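Local coordinates for protein argonaute (Methanocaldococcus jannaschii, PDB 5G5S) that uses short single-stranded DNA guides to find and slice complementary single-stranded DNA, and may defend its archaeal host against invading genetic elements, at residues A[176-181]-A[237-242]; A[186-191]-A[218-223]; A[210-215]-A[252-257]; A[215-218]-A[223-226]. One frame throughout, in Å; residues are numbered along the deposited sequence.

Contact 1. Residues A[176-181]-A[237-242]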
loop_
_atom_site.group_PDB
_atom_site.type_symbol
_atom_site.label_atom_id
_atom_site.label_comp_id
_atom_site.label_asym_id
_atom_site.label_seq_id
_atom_site.Cartn_x
_atom_site.Cartn_y
_atom_site.Cartn_z
ATOM N N ALA A 176 -9.039 21.086 -4.686
ATOM C CA ALA A 176 -7.675 20.569 -4.816
ATOM C C ALA A 176 -7.288 19.724 -3.590
ATOM O O ALA A 176 -6.794 18.615 -3.775
ATOM C CB ALA A 176 -6.693 21.709 -5.013
ATOM N N LEU A 177 -7.566 20.215 -2.352
ATOM C CA LEU A 177 -7.272 19.494 -1.107
ATOM C C LEU A 177 -8.038 18.191 -1.035
ATOM O O LEU A 177 -7.528 17.225 -0.473
ATOM C CB LEU A 177 -7.576 20.329 0.153
ATOM C CG LEU A 177 -6.545 21.361 0.636
ATOM C CD1 LEU A 177 -6.839 21.761 2.063
ATOM C CD2 LEU A 177 -5.106 20.832 0.571
ATOM N N LEU A 178 -9.252 18.160 -1.611
ATOM C CA LEU A 178 -10.094 16.971 -1.678
ATOM C C LEU A 178 -9.412 15.845 -2.476
ATOM O O LEU A 178 -9.475 14.690 -2.061
ATOM C CB LEU A 178 -11.468 17.313 -2.277
ATOM C CG LEU A 178 -12.565 16.271 -2.081
ATOM C CD1 LEU A 178 -12.936 16.124 -0.617
ATOM C CD2 LEU A 178 -13.792 16.614 -2.891
ATOM N N GLU A 179 -8.728 16.196 -3.587
ATOM C CA GLU A 179 -7.998 15.251 -4.450
ATOM C C GLU A 179 -6.868 14.544 -3.693
ATOM O O GLU A 179 -6.619 13.366 -3.931
ATOM C CB GLU A 179 -7.473 15.941 -5.720
ATOM C CG GLU A 179 -8.580 16.546 -6.570
ATOM C CD GLU A 179 -8.193 17.278 -7.840
ATOM O OE1 GLU A 179 -7.028 17.726 -7.958
ATOM O OE2 GLU A 179 -9.081 17.441 -8.705
ATOM N N GLU A 180 -6.235 15.246 -2.735
ATOM C CA GLU A 180 -5.179 14.709 -1.875
ATOM C C GLU A 180 -5.691 13.599 -0.935
ATOM O O GLU A 180 -4.880 12.919 -0.304
ATOM C CB GLU A 180 -4.537 15.841 -1.055
ATOM C CG GLU A 180 -3.490 16.636 -1.811
ATOM C CD GLU A 180 -2.463 15.817 -2.567
ATOM O OE1 GLU A 180 -1.799 14.959 -1.940
ATOM O OE2 GLU A 180 -2.347 16.015 -3.799
ATOM N N TYR A 181 -7.031 13.444 -0.829
ATOM C CA TYR A 181 -7.700 12.449 0.007
ATOM C C TYR A 181 -8.110 11.183 -0.748
ATOM O O TYR A 181 -8.652 10.259 -0.142
ATOM C CB TYR A 181 -8.822 13.086 0.866
ATOM C CG TYR A 181 -8.245 13.904 2.002
ATOM C CD1 TYR A 181 -7.789 15.201 1.791
ATOM C CD2 TYR A 181 -8.028 13.335 3.253
ATOM C CE1 TYR A 181 -7.172 15.929 2.807
ATOM C CE2 TYR A 181 -7.412 14.051 4.279
ATOM C CZ TYR A 181 -6.995 15.353 4.053
ATOM O OH TYR A 181 -6.383 16.064 5.055
ATOM N N ASN A 237 -21.572 25.296 -4.736
ATOM C CA ASN A 237 -20.331 25.243 -5.524
ATOM C C ASN A 237 -19.362 24.150 -5.006
ATOM O O ASN A 237 -18.145 24.243 -5.190
ATOM C CB ASN A 237 -19.664 26.623 -5.562
ATOM N N GLN A 238 -19.931 23.102 -4.384
ATOM C CA GLN A 238 -19.262 21.932 -3.806
ATOM C C GLN A 238 -18.945 20.910 -4.914
ATOM O O GLN A 238 -19.797 20.710 -5.789
ATOM C CB GLN A 238 -20.216 21.294 -2.793
ATOM C CG GLN A 238 -19.590 20.391 -1.746
ATOM C CD GLN A 238 -20.668 19.562 -1.093
ATOM O OE1 GLN A 238 -20.760 18.355 -1.309
ATOM N NE2 GLN A 238 -21.561 20.201 -0.345
ATOM N N PRO A 239 -17.767 20.221 -4.878
ATOM C CA PRO A 239 -17.460 19.229 -5.926
ATOM C C PRO A 239 -18.370 18.014 -5.884
ATOM O O PRO A 239 -18.977 17.739 -4.851
ATOM C CB PRO A 239 -16.008 18.817 -5.627
ATOM C CG PRO A 239 -15.489 19.818 -4.669
ATOM C CD PRO A 239 -16.667 20.306 -3.900
ATOM N N ILE A 240 -18.474 17.304 -7.013
ATOM C CA ILE A 240 -19.263 16.083 -7.118
ATOM C C ILE A 240 -18.278 14.920 -7.035
ATOM O O ILE A 240 -17.648 14.563 -8.020
ATOM C CB ILE A 240 -20.184 16.038 -8.381
ATOM C CG1 ILE A 240 -20.998 17.356 -8.604
ATOM C CG2 ILE A 240 -21.076 14.790 -8.393
ATOM C CD1 ILE A 240 -21.937 17.877 -7.447
ATOM N N MET A 241 -18.107 14.377 -5.839
ATOM C CA MET A 241 -17.190 13.268 -5.585
ATOM C C MET A 241 -17.777 11.947 -6.095
ATOM O O MET A 241 -18.993 11.822 -6.243
ATOM C CB MET A 241 -16.910 13.196 -4.074
ATOM C CG MET A 241 -15.824 12.225 -3.675
ATOM S SD MET A 241 -15.561 12.305 -1.899
ATOM C CE MET A 241 -13.965 12.908 -1.890
ATOM N N TYR A 242 -16.907 10.976 -6.378
ATOM C CA TYR A 242 -17.281 9.631 -6.800
ATOM C C TYR A 242 -16.448 8.629 -6.016
ATOM O O TYR A 242 -15.379 8.989 -5.530
ATOM C CB TYR A 242 -17.137 9.460 -8.330
ATOM C CG TYR A 242 -18.294 10.071 -9.095
ATOM C CD1 TYR A 242 -18.276 11.410 -9.474
ATOM C CD2 TYR A 242 -19.426 9.322 -9.401
ATOM C CE1 TYR A 242 -19.354 11.988 -10.143
ATOM C CE2 TYR A 242 -20.508 9.886 -10.074
ATOM C CZ TYR A 242 -20.469 11.221 -10.442
ATOM O OH TYR A 242 -21.533 11.778 -11.113
#
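Leu178 and Met241 reach one another because both send CG anti to the backbone N, with chi1 at -165° in the leucine and -172° in the methionine. Met241 then runs extended through chi2 and bends at chi3 (-115°), which turns its terminal methyl onto the leucine branch point. Met241 CE lies 3.6 Å from Leu178 CD1 and equally close to Leu178 CG, and it stands 3.8 Å from Leu178 CD2. The methyl therefore packs over the whole fork of the leucine and not over one prong of it. Pro239 adds a second partner to CD2: its ring carbon CG is 4.0 Å from Leu178 CD2, and CB of the ring is slightly farther from that methyl. Ile240, between these two contacts, points its CB away, as expected of an extended segment that offers every second residue to the helix. No hydrogen bond crosses; the seam is apolar, and all three touching residues are buried. Leu167 of helix 167-170 touches both Leu178 and Met241, and Trp168 touches Pro239, so two short helices share in this packing. Glu179, which takes no part in the seam, makes a salt bridge with Lys449 of helix 442-452. The arrangement belongs to the PAZ domain, where helix 175-179 packs on the extended chain that leads into strand 242-243.

Contact 2. Residues A[186-191]-A[218-223]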
loop_
_atom_site.group_PDB
_atom_site.type_symbol
_atom_site.label_atom_id
_atom_site.label_comp_id
_atom_site.label_asym_id
_atom_site.label_seq_id
_atom_site.Cartn_x
_atom_site.Cartn_y
_atom_site.Cartn_z
ATOM N N ILE A 186 -13.557 6.486 3.961
ATOM C CA ILE A 186 -14.685 7.331 4.323
ATOM C C ILE A 186 -15.931 6.527 4.677
ATOM O O ILE A 186 -16.049 5.345 4.339
ATOM C CB ILE A 186 -15.005 8.460 3.281
ATOM C CG1 ILE A 186 -15.318 7.920 1.879
ATOM C CG2 ILE A 186 -13.966 9.577 3.251
ATOM C CD1 ILE A 186 -16.752 8.054 1.491
ATOM N N ILE A 187 -16.867 7.195 5.361
ATOM C CA ILE A 187 -18.190 6.691 5.719
ATOM C C ILE A 187 -19.168 7.784 5.304
ATOM O O ILE A 187 -18.817 8.966 5.382
ATOM C CB ILE A 187 -18.329 6.336 7.242
ATOM C CG1 ILE A 187 -18.015 7.533 8.188
ATOM C CG2 ILE A 187 -17.511 5.099 7.619
ATOM C CD1 ILE A 187 -19.205 8.173 8.815
ATOM N N PHE A 188 -20.370 7.417 4.847
ATOM C CA PHE A 188 -21.397 8.422 4.564
ATOM C C PHE A 188 -22.046 8.598 5.945
ATOM O O PHE A 188 -22.475 7.602 6.536
ATOM C CB PHE A 188 -22.384 7.949 3.469
ATOM C CG PHE A 188 -23.713 8.675 3.410
ATOM C CD1 PHE A 188 -23.767 10.062 3.298
ATOM C CD2 PHE A 188 -24.910 7.969 3.432
ATOM C CE1 PHE A 188 -24.996 10.731 3.251
ATOM C CE2 PHE A 188 -26.141 8.639 3.375
ATOM C CZ PHE A 188 -26.175 10.015 3.285
ATOM N N LYS A 189 -21.996 9.828 6.499
ATOM C CA LYS A 189 -22.438 10.162 7.860
ATOM C C LYS A 189 -23.509 9.289 8.538
ATOM O O LYS A 189 -23.195 8.749 9.605
ATOM C CB LYS A 189 -22.663 11.664 8.094
ATOM C CG LYS A 189 -22.598 12.017 9.576
ATOM C CD LYS A 189 -23.126 13.377 9.892
ATOM C CE LYS A 189 -22.747 13.698 11.312
ATOM N NZ LYS A 189 -23.343 14.975 11.762
ATOM N N PRO A 190 -24.745 9.119 7.984
ATOM C CA PRO A 190 -25.757 8.291 8.682
ATOM C C PRO A 190 -25.346 6.836 8.917
ATOM O O PRO A 190 -25.722 6.248 9.933
ATOM C CB PRO A 190 -26.991 8.395 7.778
ATOM C CG PRO A 190 -26.782 9.632 6.985
ATOM C CD PRO A 190 -25.312 9.709 6.754
ATOM N N ASN A 191 -24.552 6.265 8.007
ATOM C CA ASN A 191 -24.100 4.889 8.164
ATOM C C ASN A 191 -22.560 4.769 8.353
ATOM O O ASN A 191 -21.817 4.693 7.366
ATOM C CB ASN A 191 -24.643 4.007 7.030
ATOM C CG ASN A 191 -24.562 2.521 7.270
ATOM O OD1 ASN A 191 -24.274 2.052 8.372
ATOM N ND2 ASN A 191 -24.825 1.739 6.225
ATOM N N LYS A 218 -35.723 10.353 0.423
ATOM C CA LYS A 218 -36.615 9.270 0.013
ATOM C C LYS A 218 -36.256 7.927 0.667
ATOM O O LYS A 218 -37.160 7.196 1.080
ATOM C CB LYS A 218 -36.635 9.150 -1.525
ATOM N N TYR A 219 -34.951 7.607 0.765
ATOM C CA TYR A 219 -34.455 6.353 1.348
ATOM C C TYR A 219 -34.707 6.239 2.851
ATOM O O TYR A 219 -35.083 5.167 3.331
ATOM C CB TYR A 219 -32.960 6.160 1.022
ATOM C CG TYR A 219 -32.314 4.961 1.689
ATOM C CD1 TYR A 219 -32.510 3.674 1.197
ATOM C CD2 TYR A 219 -31.483 5.118 2.794
ATOM C CE1 TYR A 219 -31.905 2.569 1.796
ATOM C CE2 TYR A 219 -30.878 4.020 3.407
ATOM C CZ TYR A 219 -31.087 2.747 2.900
ATOM O OH TYR A 219 -30.487 1.662 3.499
ATOM N N TYR A 220 -34.467 7.331 3.588
ATOM C CA TYR A 220 -34.611 7.376 5.041
ATOM C C TYR A 220 -35.996 7.845 5.518
ATOM O O TYR A 220 -36.230 7.907 6.727
ATOM C CB TYR A 220 -33.482 8.233 5.648
ATOM C CG TYR A 220 -32.101 7.612 5.578
ATOM C CD1 TYR A 220 -31.746 6.559 6.419
ATOM C CD2 TYR A 220 -31.115 8.147 4.754
ATOM C CE1 TYR A 220 -30.462 6.014 6.395
ATOM C CE2 TYR A 220 -29.823 7.616 4.727
ATOM C CZ TYR A 220 -29.502 6.545 5.547
ATOM O OH TYR A 220 -28.239 6.000 5.530
ATOM N N LYS A 221 -36.917 8.138 4.565
ATOM C CA LYS A 221 -38.296 8.624 4.781
ATOM C C LYS A 221 -38.317 9.981 5.503
ATOM O O LYS A 221 -39.272 10.316 6.216
ATOM C CB LYS A 221 -39.197 7.561 5.455
ATOM C CG LYS A 221 -39.560 6.413 4.526
ATOM C CD LYS A 221 -40.019 5.188 5.294
ATOM C CE LYS A 221 -39.714 3.905 4.561
ATOM N NZ LYS A 221 -38.279 3.526 4.675
ATOM N N TRP A 222 -37.259 10.774 5.249
ATOM C CA TRP A 222 -36.990 12.081 5.829
ATOM C C TRP A 222 -37.849 13.198 5.306
ATOM O O TRP A 222 -38.269 13.184 4.151
ATOM C CB TRP A 222 -35.532 12.474 5.552
ATOM C CG TRP A 222 -34.494 11.920 6.482
ATOM C CD1 TRP A 222 -34.672 11.003 7.478
ATOM C CD2 TRP A 222 -33.092 12.232 6.467
ATOM N NE1 TRP A 222 -33.469 10.730 8.089
ATOM C CE2 TRP A 222 -32.482 11.470 7.486
ATOM C CE3 TRP A 222 -32.294 13.102 5.697
ATOM C CZ2 TRP A 222 -31.113 11.565 7.772
ATOM C CZ3 TRP A 222 -30.938 13.190 5.976
ATOM C CH2 TRP A 222 -30.359 12.424 6.997
ATOM N N SER A 223 -38.039 14.216 6.158
ATOM C CA SER A 223 -38.652 15.495 5.843
ATOM C C SER A 223 -37.467 16.316 5.274
ATOM O O SER A 223 -36.310 15.952 5.533
ATOM C CB SER A 223 -39.191 16.150 7.113
ATOM O OG SER A 223 -38.204 16.296 8.125
#
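Tyr220 belongs to the PAZ region 215-220 that binds the 3' end of the guide DNA, and its ring meets Phe188 and Pro190 where strand 185-188 of the PAZ sheet runs out. The contact thus joins the end of helix 206-219 to the turn that follows the strand. Tyr220 carries CG anti to the carbonyl carbon (chi1 -70°), which sends the ring across to the 186-191 segment. Its phenol end does most of the touching: Tyr220 OH lies 3.5 Å from Pro190 CB, and Tyr220 CZ is 3.8 Å from the same carbon. The tyrosine lies roughly perpendicular to the proline. Phe188 approaches differently, with CE2 near the plane of the tyrosine ring at its edge, 4.1 Å from Tyr220 CE2; the tyrosine and phenylalanine run antiparallel alongside one another. No hydrogen bond spans the segments, so the contact is van der Waals packing at a partly exposed surface, in which the hydroxyl oxygen rests against carbon.

Asn191 N bonds to Phe188 O (2.9 Å), consistent with a turn in which Pro190 CD lies over the centre of the Phe188 ring. On the other segment, the positive phi of Lys221 (62°) marks the departure from the helix. CD2 of Tyr219, a residue that interacts with the guide, sits 3.4 Å above the Tyr220 ring plane, over its centre.

Contact 3. Residues A[210-215]-A[252-257]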
loop_
_atom_site.group_PDB
_atom_site.type_symbol
_atom_site.label_atom_id
_atom_site.label_comp_id
_atom_site.label_asym_id
_atom_site.label_seq_id
_atom_site.Cartn_x
_atom_site.Cartn_y
_atom_site.Cartn_z
ATOM N N GLU A 210 -28.663 19.015 -5.415
ATOM C CA GLU A 210 -30.100 18.948 -5.141
ATOM C C GLU A 210 -30.605 17.502 -5.324
ATOM O O GLU A 210 -31.354 17.009 -4.475
ATOM C CB GLU A 210 -30.874 19.891 -6.090
ATOM C CG GLU A 210 -30.817 21.370 -5.740
ATOM C CD GLU A 210 -31.574 21.795 -4.496
ATOM O OE1 GLU A 210 -32.669 21.244 -4.236
ATOM O OE2 GLU A 210 -31.077 22.702 -3.790
ATOM N N GLU A 211 -30.180 16.833 -6.435
ATOM C CA GLU A 211 -30.547 15.456 -6.796
ATOM C C GLU A 211 -30.086 14.395 -5.775
ATOM O O GLU A 211 -30.833 13.445 -5.517
ATOM C CB GLU A 211 -30.069 15.114 -8.211
ATOM N N ILE A 212 -28.872 14.570 -5.190
ATOM C CA ILE A 212 -28.292 13.678 -4.170
ATOM C C ILE A 212 -29.146 13.745 -2.891
ATOM O O ILE A 212 -29.546 12.708 -2.352
ATOM C CB ILE A 212 -26.796 14.031 -3.885
ATOM C CG1 ILE A 212 -25.902 13.810 -5.135
ATOM C CG2 ILE A 212 -26.252 13.256 -2.659
ATOM C CD1 ILE A 212 -24.633 14.703 -5.201
ATOM N N MET A 213 -29.411 14.978 -2.423
ATOM C CA MET A 213 -30.199 15.299 -1.240
ATOM C C MET A 213 -31.595 14.684 -1.319
ATOM O O MET A 213 -32.024 14.052 -0.358
ATOM C CB MET A 213 -30.287 16.821 -1.077
ATOM C CG MET A 213 -29.274 17.374 -0.116
ATOM S SD MET A 213 -28.835 19.119 -0.352
ATOM C CE MET A 213 -30.440 19.920 -0.157
ATOM N N SER A 214 -32.265 14.825 -2.488
ATOM C CA SER A 214 -33.599 14.293 -2.784
ATOM C C SER A 214 -33.665 12.756 -2.709
ATOM O O SER A 214 -34.707 12.219 -2.315
ATOM C CB SER A 214 -34.077 14.780 -4.150
ATOM O OG SER A 214 -34.115 16.196 -4.225
ATOM N N HIS A 215 -32.559 12.054 -3.064
ATOM C CA HIS A 215 -32.486 10.590 -3.020
ATOM C C HIS A 215 -32.449 10.049 -1.585
ATOM O O HIS A 215 -33.181 9.110 -1.270
ATOM C CB HIS A 215 -31.292 10.052 -3.830
ATOM C CG HIS A 215 -31.077 8.578 -3.651
ATOM N ND1 HIS A 215 -30.111 8.088 -2.786
ATOM C CD2 HIS A 215 -31.761 7.534 -4.177
ATOM C CE1 HIS A 215 -30.219 6.770 -2.837
ATOM N NE2 HIS A 215 -31.198 6.389 -3.658
ATOM N N PRO A 252 -18.950 15.573 -0.681
ATOM C CA PRO A 252 -17.987 15.593 0.443
ATOM C C PRO A 252 -18.471 16.126 1.793
ATOM O O PRO A 252 -17.968 15.683 2.821
ATOM C CB PRO A 252 -16.789 16.372 -0.115
ATOM C CG PRO A 252 -17.284 17.025 -1.366
ATOM C CD PRO A 252 -18.319 16.100 -1.907
ATOM N N GLN A 253 -19.480 17.020 1.792
ATOM C CA GLN A 253 -20.116 17.571 2.995
ATOM C C GLN A 253 -20.857 16.477 3.791
ATOM O O GLN A 253 -20.987 16.592 5.009
ATOM C CB GLN A 253 -21.100 18.698 2.610
ATOM C CG GLN A 253 -21.415 19.682 3.743
ATOM C CD GLN A 253 -22.308 20.850 3.359
ATOM O OE1 GLN A 253 -22.332 21.322 2.217
ATOM N NE2 GLN A 253 -23.004 21.397 4.341
ATOM N N PHE A 254 -21.344 15.429 3.093
ATOM C CA PHE A 254 -22.118 14.324 3.659
ATOM C C PHE A 254 -21.271 13.154 4.179
ATOM O O PHE A 254 -21.823 12.236 4.794
ATOM C CB PHE A 254 -23.146 13.807 2.621
ATOM C CG PHE A 254 -24.174 14.771 2.049
ATOM C CD1 PHE A 254 -24.285 16.074 2.530
ATOM C CD2 PHE A 254 -25.038 14.369 1.039
ATOM C CE1 PHE A 254 -25.231 16.955 2.000
ATOM C CE2 PHE A 254 -25.987 15.252 0.511
ATOM C CZ PHE A 254 -26.074 16.539 0.995
ATOM N N CYS A 255 -19.945 13.176 3.931
ATOM C CA CYS A 255 -19.036 12.094 4.313
ATOM C C CYS A 255 -18.048 12.480 5.421
ATOM O O CYS A 255 -17.785 13.669 5.641
ATOM C CB CYS A 255 -18.303 11.549 3.086
ATOM S SG CYS A 255 -19.307 11.494 1.574
ATOM N N ASN A 256 -17.473 11.450 6.084
ATOM C CA ASN A 256 -16.456 11.592 7.132
ATOM C C ASN A 256 -15.273 10.681 6.906
ATOM O O ASN A 256 -15.458 9.504 6.596
ATOM C CB ASN A 256 -17.030 11.300 8.499
ATOM C CG ASN A 256 -18.084 12.271 8.904
ATOM O OD1 ASN A 256 -19.235 12.158 8.495
ATOM N ND2 ASN A 256 -17.689 13.265 9.685
ATOM N N LEU A 257 -14.058 11.209 7.130
ATOM C CA LEU A 257 -12.811 10.458 7.017
ATOM C C LEU A 257 -12.690 9.450 8.145
ATOM O O LEU A 257 -13.037 9.756 9.283
ATOM C CB LEU A 257 -11.599 11.385 7.032
ATOM C CG LEU A 257 -11.329 12.148 5.759
ATOM C CD1 LEU A 257 -10.542 13.374 6.058
ATOM C CD2 LEU A 257 -10.605 11.284 4.723
#
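Within the PAZ domain, Phe254 ties helix 206-219 to the sheet: it sits just ahead of strand 255-260 and presses its ring edge on Met213 and Ile212, two and three residues before the region 215-220 that binds the guide's 3' end. Phe254 carries CG anti to the carbonyl carbon (chi1 -58°), and the ring then points its far end at the helix. Met213 CG approaches to 3.5 Å from Phe254 CZ, close to the ring plane. Its sulfur follows at the same rim, with Met213 SD 5.4 Å from the centroid of the Phe254 ring and 89° off the ring normal. That angle identifies an edge-on Met-aromatic contact. Next along the rim, Ile212 CG2 lies 3.8 Å from Phe254 CE2, the methyl being the branch anti to the backbone N of the isoleucine.

Met213 and Ile212 both come at the ring edge; the Phe254 ring also stacks with that of Phe231. On the strand side, backbone bonds pair Phe254 with Lys189 and Asn256 with Ile187. Away from the contact, Ser214 OG donates to Glu210 O (2.9 Å) from above the carbonyl plane, while Ser214 N reaches the same oxygen from the opposite face, so the carbonyl is gripped twice inside the helix. Across the segments no polar bond is present; dispersion and the weak sulfur-ring-edge attraction hold the helix here, with little directional demand on the aliphatic partners.

Contact 4. Residues A[215-218]-A[223-226]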
loop_
_atom_site.group_PDB
_atom_site.type_symbol
_atom_site.label_atom_id
_atom_site.label_comp_id
_atom_site.label_asym_id
_atom_site.label_seq_id
_atom_site.Cartn_x
_atom_site.Cartn_y
_atom_site.Cartn_z
ATOM N N HIS A 215 -32.559 12.054 -3.064
ATOM C CA HIS A 215 -32.486 10.590 -3.020
ATOM C C HIS A 215 -32.449 10.049 -1.585
ATOM O O HIS A 215 -33.181 9.110 -1.270
ATOM C CB HIS A 215 -31.292 10.052 -3.830
ATOM C CG HIS A 215 -31.077 8.578 -3.651
ATOM N ND1 HIS A 215 -30.111 8.088 -2.786
ATOM C CD2 HIS A 215 -31.761 7.534 -4.177
ATOM C CE1 HIS A 215 -30.219 6.770 -2.837
ATOM N NE2 HIS A 215 -31.198 6.389 -3.658
ATOM N N ILE A 216 -31.572 10.616 -0.738
ATOM C CA ILE A 216 -31.418 10.202 0.661
ATOM C C ILE A 216 -32.615 10.564 1.547
ATOM O O ILE A 216 -32.861 9.873 2.532
ATOM C CB ILE A 216 -30.035 10.546 1.260
ATOM C CG1 ILE A 216 -29.632 12.018 0.943
ATOM C CG2 ILE A 216 -28.995 9.529 0.752
ATOM C CD1 ILE A 216 -28.253 12.525 1.477
ATOM N N ILE A 217 -33.388 11.607 1.155
ATOM C CA ILE A 217 -34.623 12.049 1.819
ATOM C C ILE A 217 -35.671 10.930 1.643
ATOM O O ILE A 217 -36.374 10.579 2.598
ATOM C CB ILE A 217 -35.092 13.423 1.234
ATOM C CG1 ILE A 217 -34.336 14.604 1.886
ATOM C CG2 ILE A 217 -36.618 13.625 1.340
ATOM C CD1 ILE A 217 -34.384 15.981 1.075
ATOM N N LYS A 218 -35.723 10.353 0.423
ATOM C CA LYS A 218 -36.615 9.270 0.013
ATOM C C LYS A 218 -36.256 7.927 0.667
ATOM O O LYS A 218 -37.160 7.196 1.080
ATOM C CB LYS A 218 -36.635 9.150 -1.525
ATOM N N SER A 223 -38.039 14.216 6.158
ATOM C CA SER A 223 -38.652 15.495 5.843
ATOM C C SER A 223 -37.467 16.316 5.274
ATOM O O SER A 223 -36.310 15.952 5.533
ATOM C CB SER A 223 -39.191 16.150 7.113
ATOM O OG SER A 223 -38.204 16.296 8.125
ATOM N N GLU A 224 -37.731 17.386 4.499
ATOM C CA GLU A 224 -36.667 18.222 3.912
ATOM C C GLU A 224 -35.793 18.893 4.982
ATOM O O GLU A 224 -34.585 19.050 4.778
ATOM C CB GLU A 224 -37.231 19.245 2.917
ATOM C CG GLU A 224 -37.512 18.650 1.547
ATOM C CD GLU A 224 -37.071 19.487 0.360
ATOM O OE1 GLU A 224 -35.940 20.026 0.385
ATOM O OE2 GLU A 224 -37.848 19.571 -0.620
ATOM N N ASP A 225 -36.414 19.226 6.140
ATOM C CA ASP A 225 -35.832 19.806 7.357
ATOM C C ASP A 225 -34.604 19.018 7.825
ATOM O O ASP A 225 -33.625 19.617 8.270
ATOM C CB ASP A 225 -36.887 19.768 8.496
ATOM C CG ASP A 225 -37.310 21.121 9.035
ATOM O OD1 ASP A 225 -37.024 22.150 8.367
ATOM O OD2 ASP A 225 -37.972 21.156 10.095
ATOM N N MET A 226 -34.687 17.674 7.732
ATOM C CA MET A 226 -33.676 16.708 8.148
ATOM C C MET A 226 -32.293 16.896 7.561
ATOM O O MET A 226 -31.314 16.728 8.287
ATOM C CB MET A 226 -34.167 15.269 7.945
ATOM C CG MET A 226 -34.904 14.715 9.133
ATOM S SD MET A 226 -33.894 14.721 10.633
ATOM C CE MET A 226 -33.093 13.156 10.522
#
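Ile217 and Glu224 make the side-chain part of this contact through carbon alone: Ile217 CD1 lies 4.1 Å from Glu224 CG, the closest approach of the two segments. The isoleucine delivers that methyl with CG1 anti to its carbonyl carbon (chi1 -82°) and the chain extended beyond, chi2 162°. From the other side, the glutamate presents the aliphatic base of its chain while CB points away from the helix, and a bend at chi2 (-136°) carries the carboxylate onward. The meeting is thus of methyl with methylene and involves no charge.

Side chain against backbone is the second kind of approach. Ile217 CG1 stands 4.4 Å from Ser223 O, a loose van der Waals distance, and the Ser223 side chain points away. The two segments belong to two consecutive helices of the PAZ domain, 206-219 and 225-231, joined by a short loop; the residues nearest in backbone are Ile217 and Ser223, whose CA atoms are 6.7 Å apart. Val227 of the second helix also touches Ile217.

No hydrogen bond joins the two segments. In the connecting loop Trp222 N probably bonds to Ile217 O, and within 223-226 Met226 N bonds to Ser223 O at 3.2 Å, turning the chain as the second helix gets under way. Farther along, Asp225 O and Met226 O bond to the hydroxyls of Ser229 and Thr230.

Overall arrangement
All four contacts lie in the PAZ domain, and none has a hydrogen bond between its segments. Contact 1 is the buried one, an aliphatic seam that includes the methionine methyl; contact 3 is partly buried and adds an edge-on aromatic ring. At the surface, contact 2 rests a tyrosine hydroxyl end on proline and phenylalanine carbon, and contact 4 a single methyl on a glutamate methylene. Contacts 2, 3 and 4 share helix 206-219, and Ile216 CD1 touches Phe188 and Phe254. Backbone bonds between neighbouring strands 185-188 and 255-260 join contacts 2 and 3. Helix 206-219 forms neither segment of contact 1, but Gln238 and Ile240 beside its seam rest on Ile209, and Pro239 touches Pro252.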